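Ribose-phosphate pyrophosphokinase (Mycobacterium smegmatis, PDB 5MP7) probably makes phosphoribosyl pyrophosphate by transferring the pyrophosphoryl group of ATP to ribose 5-phosphate, with magnesium as cofactor. Local coordinates at residues 97-102 and 258-263. Residues are numbered along the deposited sequence; the frame is centred on the assembly and turned at random.
Sequences LPFYPY and ATHGVL
Phe99 and His260 form a T-shaped (edge-to-face) aromatic pair. The Phe99 ring turns its edge to one face of the imidazole. The ring centroids of Phe99 and His260 are 5.1 Å apart and the planes stand at 76°. Phe99 CD1 leads, 3.5 Å from His260 CG, and lies offset toward the imidazole rim. With CG trans to the backbone N (chi1 171°), the Phe99 ring extends from the imidazole to Val262. Thr259 CG2 lies over the opposite face of the imidazole, so the ring is sandwiched between a methyl group and an aromatic edge.

The apolar contact continues at Val262. Its CG2 meets Phe99 CE1 at 4.0 Å, and the two side chains cross at about a right angle. Val262 also touches Asp234, predicted to bind ribose 5-phosphate. Asn45 of a neighbouring subunit, predicted to bind ATP, packs on Phe99.

The polar contacts lie at the rim of the imidazole. Pro98 O sits near the ring plane, 3.3 Å from His260 CE1, and approaches a carbon rather than a nitrogen. His260 ND1 bonds to Thr284 OG1. His260 NE2 and Thr259 OG1 hydrogen-bond to Asp136, beside strand 131-135.

The loop follows strand 92-97 of the five-stranded parallel sheet, which includes strand 131-135. Strand 260-261 follows strand 253-258 of the seven-stranded mixed sheet. The contact thus joins the two PRTase-like domains. The two segments themselves meet through van der Waals and aromatic contact alone. Bonds at both nitrogens fix the rotation of the imidazole and hold its face toward Phe99.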
loop_
_atom_site.group_PDB
_atom_site.type_symbol
_atom_site.label_atom_id
_atom_site.label_comp_id
_atom_site.label_asym_id
_atom_site.label_seq_id
_atom_site.Cartn_x
_atom_site.Cartn_y
_atom_site.Cartn_z
ATOM N N LEU A 97 27.489 43.497 35.396
ATOM C CA LEU A 97 27.961 42.181 34.991
ATOM C C LEU A 97 28.981 41.706 36.011
ATOM O O LEU A 97 30.135 41.977 35.844
ATOM C CB LEU A 97 28.599 42.262 33.627
ATOM C CG LEU A 97 27.618 42.638 32.512
ATOM C CD1 LEU A 97 27.601 44.130 32.342
ATOM C CD2 LEU A 97 28.030 42.016 31.185
ATOM N N PRO A 98 28.547 41.038 37.093
ATOM C CA PRO A 98 29.479 40.743 38.176
ATOM C C PRO A 98 30.680 39.947 37.684
ATOM O O PRO A 98 31.790 40.220 38.099
ATOM C CB PRO A 98 28.634 39.937 39.151
ATOM C CG PRO A 98 27.238 40.363 38.896
ATOM C CD PRO A 98 27.168 40.619 37.425
ATOM N N PHE A 99 30.460 38.990 36.796
ATOM C CA PHE A 99 31.534 38.320 36.070
ATOM C C PHE A 99 31.440 38.757 34.603
ATOM O O PHE A 99 30.436 38.501 33.928
ATOM C CB PHE A 99 31.355 36.822 36.231
ATOM C CG PHE A 99 32.264 35.976 35.374
ATOM C CD1 PHE A 99 33.521 35.634 35.832
ATOM C CD2 PHE A 99 31.829 35.475 34.151
ATOM C CE1 PHE A 99 34.356 34.826 35.086
ATOM C CE2 PHE A 99 32.652 34.671 33.396
ATOM C CZ PHE A 99 33.927 34.353 33.858
ATOM N N TYR A 100 32.454 39.471 34.129
ATOM C CA TYR A 100 32.433 40.054 32.785
ATOM C C TYR A 100 32.713 38.969 31.751
ATOM O O TYR A 100 33.782 38.375 31.739
ATOM C CB TYR A 100 33.455 41.166 32.709
ATOM C CG TYR A 100 33.383 42.022 31.481
ATOM C CD1 TYR A 100 33.953 41.608 30.274
ATOM C CD2 TYR A 100 32.840 43.298 31.529
ATOM C CE1 TYR A 100 33.954 42.426 29.152
ATOM C CE2 TYR A 100 32.824 44.136 30.394
ATOM C CZ TYR A 100 33.401 43.693 29.221
ATOM O OH TYR A 100 33.413 44.464 28.102
ATOM N N PRO A 101 31.743 38.661 30.912
ATOM C CA PRO A 101 31.955 37.619 29.919
ATOM C C PRO A 101 32.985 37.996 28.854
ATOM O O PRO A 101 33.018 39.150 28.425
ATOM C CB PRO A 101 30.572 37.471 29.250
ATOM C CG PRO A 101 29.811 38.688 29.593
ATOM C CD PRO A 101 30.530 39.443 30.654
ATOM N N TYR A 102 33.776 36.994 28.449
ATOM C CA TYR A 102 34.832 37.092 27.493
ATOM C C TYR A 102 36.015 37.909 27.978
ATOM O O TYR A 102 36.852 38.314 27.173
ATOM C CB TYR A 102 34.302 37.614 26.141
ATOM C CG TYR A 102 33.464 36.618 25.467
ATOM C CD1 TYR A 102 34.039 35.614 24.750
ATOM C CD2 TYR A 102 32.075 36.648 25.584
ATOM C CE1 TYR A 102 33.273 34.670 24.106
ATOM C CE2 TYR A 102 31.283 35.716 24.954
ATOM C CZ TYR A 102 31.893 34.722 24.210
ATOM O OH TYR A 102 31.150 33.725 23.656
ATOM N N ALA A 258 39.815 33.313 45.404
ATOM C CA ALA A 258 39.511 33.846 44.087
ATOM C C ALA A 258 38.173 34.539 44.116
ATOM O O ALA A 258 37.311 34.172 44.897
ATOM C CB ALA A 258 39.471 32.736 43.054
ATOM N N THR A 259 37.989 35.546 43.275
ATOM C CA THR A 259 36.713 36.212 43.222
ATOM C C THR A 259 35.657 35.367 42.556
ATOM O O THR A 259 34.561 35.231 43.095
ATOM C CB THR A 259 36.840 37.528 42.495
ATOM O OG1 THR A 259 37.778 38.325 43.212
ATOM C CG2 THR A 259 35.552 38.265 42.474
ATOM N N HIS A 260 35.949 34.828 41.389
ATOM C CA HIS A 260 34.921 34.170 40.611
ATOM C C HIS A 260 35.054 32.668 40.636
ATOM O O HIS A 260 36.079 32.140 40.225
ATOM C CB HIS A 260 35.001 34.626 39.154
ATOM C CG HIS A 260 34.998 36.105 38.996
ATOM N ND1 HIS A 260 33.875 36.866 39.232
ATOM C CD2 HIS A 260 35.975 36.962 38.617
ATOM C CE1 HIS A 260 34.162 38.139 39.013
ATOM N NE2 HIS A 260 35.433 38.222 38.642
ATOM N N GLY A 261 34.012 31.991 41.096
ATOM C CA GLY A 261 33.971 30.563 41.119
ATOM C C GLY A 261 33.180 30.156 39.912
ATOM O O GLY A 261 31.975 30.139 39.968
ATOM N N VAL A 262 33.865 29.820 38.829
ATOM C CA VAL A 262 33.221 29.301 37.626
ATOM C C VAL A 262 33.031 27.828 37.877
ATOM O O VAL A 262 31.982 27.277 37.603
ATOM C CB VAL A 262 34.082 29.519 36.379
ATOM C CG1 VAL A 262 33.393 28.997 35.135
ATOM C CG2 VAL A 262 34.451 31.001 36.216
ATOM N N LEU A 263 34.087 27.195 38.395
ATOM C CA LEU A 263 34.047 25.813 38.919
ATOM C C LEU A 263 33.409 24.792 37.987
ATOM O O LEU A 263 32.557 24.018 38.376
ATOM C CB LEU A 263 33.373 25.792 40.280
ATOM C CG LEU A 263 34.117 26.599 41.351
ATOM C CD1 LEU A 263 33.245 26.723 42.587
ATOM C CD2 LEU A 263 35.442 25.959 41.736
#